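Putative alpha-L-fucosidase (Bacteroides thetaiotaomicron VPI-5482, PDB 3GZA) is a putative family 29 glycoside hydrolase that probably removes alpha-L-linked fucose from glycans by hydrolysis. Local coordinates at residues L299-K302 with Y303-V307; G337-I340 with N341-F344. One frame throughout, in Å; residues are numbered along the deposited sequence.

Interaction 1: L299-K302 with Y303-V307; sequences LMDK and YEKSV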
loop_
_atom_site.group_PDB
_atom_site.type_symbol
_atom_site.label_atom_id
_atom_site.label_comp_id
_atom_site.label_asym_id
_atom_site.label_seq_id
_atom_site.Cartn_x
_atom_site.Cartn_y
_atom_site.Cartn_z
ATOM N N LEU A 299 29.563 -3.383 28.009
ATOM C CA LEU A 299 29.933 -3.115 26.628
ATOM C C LEU A 299 31.401 -3.444 26.344
ATOM O O LEU A 299 31.730 -3.915 25.252
ATOM C CB LEU A 299 29.641 -1.646 26.290
ATOM C CG LEU A 299 28.167 -1.267 26.198
ATOM C CD1 LEU A 299 27.990 0.256 26.066
ATOM C CD2 LEU A 299 27.469 -2.077 25.044
HETATM N N MSE A 300 32.272 -3.161 27.299
HETATM C CA MSE A 300 33.689 -3.470 27.138
HETATM C C MSE A 300 33.932 -4.972 27.136
HETATM O O MSE A 300 34.748 -5.455 26.364
HETATM C CB MSE A 300 34.523 -2.772 28.182
HETATM C CG MSE A 300 34.496 -1.283 28.033
HETATM SE SE MSE A 300 34.927 -0.568 26.253
HETATM C CE MSE A 300 36.698 -1.453 26.018
ATOM N N ASP A 301 33.225 -5.709 27.987
ATOM C CA ASP A 301 33.300 -7.181 28.015
ATOM C C ASP A 301 32.881 -7.675 26.607
ATOM O O ASP A 301 33.562 -8.523 25.998
ATOM C CB ASP A 301 32.324 -7.689 29.102
ATOM C CG ASP A 301 32.252 -9.228 29.229
ATOM O OD1 ASP A 301 33.298 -9.901 29.300
ATOM O OD2 ASP A 301 31.096 -9.776 29.334
ATOM N N LYS A 302 31.800 -7.117 26.060
ATOM C CA LYS A 302 31.341 -7.549 24.736
ATOM C C LYS A 302 32.344 -7.211 23.655
ATOM O O LYS A 302 32.611 -8.040 22.761
ATOM C CB LYS A 302 29.957 -7.006 24.423
ATOM C CG LYS A 302 28.881 -7.562 25.371
ATOM C CD LYS A 302 27.526 -6.983 25.067
ATOM C CE LYS A 302 26.496 -7.502 26.093
ATOM N NZ LYS A 302 26.602 -8.972 26.322
ATOM N N TYR A 303 32.887 -6.007 23.688
ATOM C CA TYR A 303 33.929 -5.605 22.718
ATOM C C TYR A 303 35.075 -6.614 22.699
ATOM O O TYR A 303 35.513 -7.069 21.619
ATOM C CB TYR A 303 34.451 -4.202 23.125
ATOM C CG TYR A 303 35.566 -3.679 22.215
ATOM C CD1 TYR A 303 35.264 -3.078 21.009
ATOM C CD2 TYR A 303 36.887 -3.775 22.584
ATOM C CE1 TYR A 303 36.253 -2.619 20.164
ATOM C CE2 TYR A 303 37.874 -3.305 21.771
ATOM C CZ TYR A 303 37.556 -2.738 20.579
ATOM O OH TYR A 303 38.567 -2.267 19.733
ATOM N N GLU A 304 35.569 -6.983 23.876
ATOM C CA GLU A 304 36.716 -7.908 23.945
ATOM C C GLU A 304 36.353 -9.312 23.453
ATOM O O GLU A 304 37.214 -10.060 22.995
ATOM C CB GLU A 304 37.293 -7.950 25.377
ATOM C CG GLU A 304 37.924 -6.618 25.765
ATOM C CD GLU A 304 38.591 -6.623 27.099
ATOM O OE1 GLU A 304 38.746 -7.692 27.727
ATOM O OE2 GLU A 304 39.005 -5.535 27.534
ATOM N N LYS A 305 35.075 -9.660 23.547
ATOM C CA LYS A 305 34.594 -10.977 23.129
ATOM C C LYS A 305 33.941 -10.966 21.756
ATOM O O LYS A 305 33.251 -11.887 21.388
ATOM C CB LYS A 305 33.685 -11.595 24.215
ATOM C CG LYS A 305 34.431 -11.928 25.504
ATOM C CD LYS A 305 33.524 -12.298 26.682
ATOM C CE LYS A 305 34.361 -12.665 27.970
ATOM N NZ LYS A 305 33.568 -12.496 29.244
ATOM N N SER A 306 34.153 -9.910 20.976
ATOM C CA SER A 306 33.656 -9.812 19.611
ATOM C C SER A 306 34.819 -9.346 18.790
ATOM O O SER A 306 35.480 -10.187 18.201
ATOM C CB SER A 306 32.437 -8.901 19.436
ATOM O OG SER A 306 32.637 -7.638 20.043
ATOM N N VAL A 307 35.112 -8.039 18.822
ATOM C CA VAL A 307 36.252 -7.486 18.114
ATOM C C VAL A 307 37.536 -8.231 18.530
ATOM O O VAL A 307 38.410 -8.511 17.705
ATOM C CB VAL A 307 36.377 -5.987 18.368
ATOM C CG1 VAL A 307 37.689 -5.408 17.688
ATOM C CG2 VAL A 307 35.076 -5.250 17.897
#

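Interaction 2: G337-I340 with N341-F344; sequences GDEI and NRRF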
loop_
_atom_site.group_PDB
_atom_site.type_symbol
_atom_site.label_atom_id
_atom_site.label_comp_id
_atom_site.label_asym_id
_atom_site.label_seq_id
_atom_site.Cartn_x
_atom_site.Cartn_y
_atom_site.Cartn_z
ATOM N N GLY A 337 33.518 4.434 23.177
ATOM C CA GLY A 337 34.605 4.818 22.300
ATOM C C GLY A 337 35.769 5.364 23.079
ATOM O O GLY A 337 36.927 5.027 22.790
ATOM N N ASP A 338 35.496 6.210 24.076
ATOM C CA ASP A 338 36.575 6.772 24.898
ATOM C C ASP A 338 37.362 5.690 25.663
ATOM O O ASP A 338 38.598 5.792 25.810
ATOM C CB ASP A 338 35.990 7.761 25.915
ATOM C CG ASP A 338 35.494 9.048 25.283
ATOM O OD1 ASP A 338 35.742 9.302 24.072
ATOM O OD2 ASP A 338 34.813 9.800 26.025
ATOM N N GLU A 339 36.652 4.638 26.096
ATOM C CA GLU A 339 37.247 3.603 26.892
ATOM C C GLU A 339 38.035 2.643 25.988
ATOM O O GLU A 339 39.103 2.172 26.366
ATOM C CB GLU A 339 36.213 2.924 27.762
ATOM C CG GLU A 339 36.764 1.814 28.598
ATOM C CD GLU A 339 37.756 2.242 29.657
ATOM O OE1 GLU A 339 37.913 3.448 29.921
ATOM O OE2 GLU A 339 38.417 1.355 30.230
ATOM N N ILE A 340 37.551 2.391 24.784
ATOM C CA ILE A 340 38.321 1.592 23.829
ATOM C C ILE A 340 39.625 2.302 23.553
ATOM O O ILE A 340 40.695 1.673 23.553
ATOM C CB ILE A 340 37.567 1.370 22.518
ATOM C CG1 ILE A 340 36.365 0.448 22.771
ATOM C CG2 ILE A 340 38.465 0.725 21.479
ATOM C CD1 ILE A 340 35.308 0.491 21.604
ATOM N N ASN A 341 39.558 3.619 23.341
ATOM C CA ASN A 341 40.783 4.383 23.121
ATOM C C ASN A 341 41.690 4.406 24.333
ATOM O O ASN A 341 42.916 4.252 24.199
ATOM C CB ASN A 341 40.464 5.788 22.660
ATOM C CG ASN A 341 39.948 5.821 21.227
ATOM O OD1 ASN A 341 40.249 4.917 20.427
ATOM N ND2 ASN A 341 39.200 6.871 20.882
ATOM N N ARG A 342 41.105 4.587 25.513
ATOM C CA ARG A 342 41.911 4.589 26.725
ATOM C C ARG A 342 42.703 3.283 26.906
ATOM O O ARG A 342 43.897 3.297 27.279
ATOM C CB ARG A 342 41.043 4.806 27.953
ATOM C CG ARG A 342 41.868 5.173 29.167
ATOM C CD ARG A 342 41.023 5.228 30.424
ATOM N NE ARG A 342 40.577 3.899 30.828
ATOM C CZ ARG A 342 41.302 3.012 31.500
ATOM N NH1 ARG A 342 42.528 3.294 31.932
ATOM N NH2 ARG A 342 40.776 1.822 31.777
ATOM N N ARG A 343 42.053 2.154 26.648
ATOM C CA ARG A 343 42.709 0.874 26.852
ATOM C C ARG A 343 43.705 0.516 25.762
ATOM O O ARG A 343 44.829 0.087 26.077
ATOM C CB ARG A 343 41.695 -0.268 26.925
ATOM C CG ARG A 343 40.714 -0.124 28.045
ATOM C CD ARG A 343 39.871 -1.354 28.174
ATOM N NE ARG A 343 38.863 -1.186 29.211
ATOM C CZ ARG A 343 38.043 -2.149 29.611
ATOM N NH1 ARG A 343 38.101 -3.348 29.083
ATOM N NH2 ARG A 343 37.153 -1.901 30.559
ATOM N N PHE A 344 43.329 0.750 24.507
ATOM C CA PHE A 344 44.065 0.172 23.421
ATOM C C PHE A 344 44.685 1.095 22.392
ATOM O O PHE A 344 45.317 0.593 21.487
ATOM C CB PHE A 344 43.170 -0.862 22.706
ATOM C CG PHE A 344 42.556 -1.895 23.626
ATOM C CD1 PHE A 344 43.363 -2.706 24.398
ATOM C CD2 PHE A 344 41.181 -2.060 23.701
ATOM C CE1 PHE A 344 42.803 -3.668 25.250
ATOM C CE2 PHE A 344 40.624 -2.989 24.539
ATOM C CZ PHE A 344 41.450 -3.799 25.310
HETATM O O HOH W 1 37.119 4.648 19.515
HETATM O O HOH W 2 38.438 9.046 22.846
#

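Interaction 1: L299-K302 with Y303-V307
Y303 and M300 meet one turn apart on helix 296-304, the helical arm of a beta-alpha-beta unit between strands 264-273 and 312-317, in a domain of the TIM-barrel clan. The helix is about to end here, and its inner and outer sides use different chemistry to hold the last turn. On the buried side, bends at chi2 (-52°) and chi3 curl the selenomethionine chain of M300 back on itself, bringing its methyl CE to 4.1 Å from CD2 of Y303, oblique to the ring. The two side chains run side by side and point the same way. V307 CB lies over one face of the tyrosine ring, offset toward the rim, and I340 of helix 327-344 and M22 of strand 22-26 pack against the same side chain.

The more accessible side carries D301. Its carboxylate carbon stands opposite the backbone N about CA-CB (chi1 178°), and OD1 offers its syn lone pair to NZ of K305 at 2.6 Å, a short salt bridge at the end of an extended lysine chain. The backbones of this pair are joined too, K305 N donating to D301 O at 3.1 Å, so the residue is held at both its root and its tip. Replacing K305 by an alanine would probably leave the D301 carboxylate without its charged mate and freer to rotate.

K302 sends NZ away to T224 O, while its own carbonyl helps to close the helix. K305, the first residue to leave helical geometry, makes a weak bond to K302 O, and the S306 hydroxyl OG donates to that oxygen at 2.7 Å, from 37° above the carbonyl plane.

Interaction 2: G337-I340 with N341-F344
The guanidinium groups of R342 and R343 both turn an edge to the carboxylate of E339, but they are set very differently against it. R342 approaches side-on, its plane only 33° from that of the carboxylate, with E339 CD at its edge, in the guanidinium plane; R343 stands almost upright to it, at 88°, with E339 OE2 at its edge. The third flat group, the F344 ring, has R343 CB centred over one face, 3.6 Å above the plane, and Y370 meets it edge-to-face.

Three bonds follow from these orientations, the two from NE nearly straight and the one from R342 NH2 more bent. R342 NE donates to E339 OE1 at 2.9 Å and R342 NH2 to E339 OE2, also at 2.9 Å, one nitrogen to each oxygen and both on the syn side. R343 NE reaches OE2 from the anti side at 2.8 Å, so this oxygen accepts from two arginines. E339 is placed for them by a CG trans to the backbone N and a bend at chi2 (66°), which folds its end back toward the following turn. Gripped from two directions, the carboxylate has little freedom to rotate and is likely to stay ionised. Both arginines reach further: R342 NH2 to K443 O, and R343 NH1 to E304 OE2.

Elsewhere on the turn, I340 CG2 comes loosely to F344 CD2 at 4.5 Å, while I340 O accepts the F344 backbone N. On the exposed side a water links D338 OD1 to N341 ND2, at 3.0 Å from each of these two atoms; the other D338 oxygen pairs with K334. Laid over the regular backbone bonding, the E339-R342-R343 group is a salt-bridge network of the i,i+3 and i,i+4 kind characteristic of an alpha helix, here at the C-terminal end of helix 327-344.

Both interactions lie at the C-terminal ends of neighbouring helices, interaction 1 running on past the helix and interaction 2 helical throughout, yet their settings differ. Interaction 1 is partly buried, with an apolar pair on the inside and one simple ion pair outside; interaction 2 lies at the surface and relies mainly on ion pairs, one carboxylate serving two arginines. They meet directly. E304 OE2 forms a salt bridge with R343 NH1 at 2.8 Å, extending the arginine network of 337-344 onto helix 296-304, while Y303 OH packs against I340 CG2. Y370, on strand 366-375 of the C-terminal beta domain, touches both E304 and F344, so the two helix ends together face the junction between the barrel and that domain.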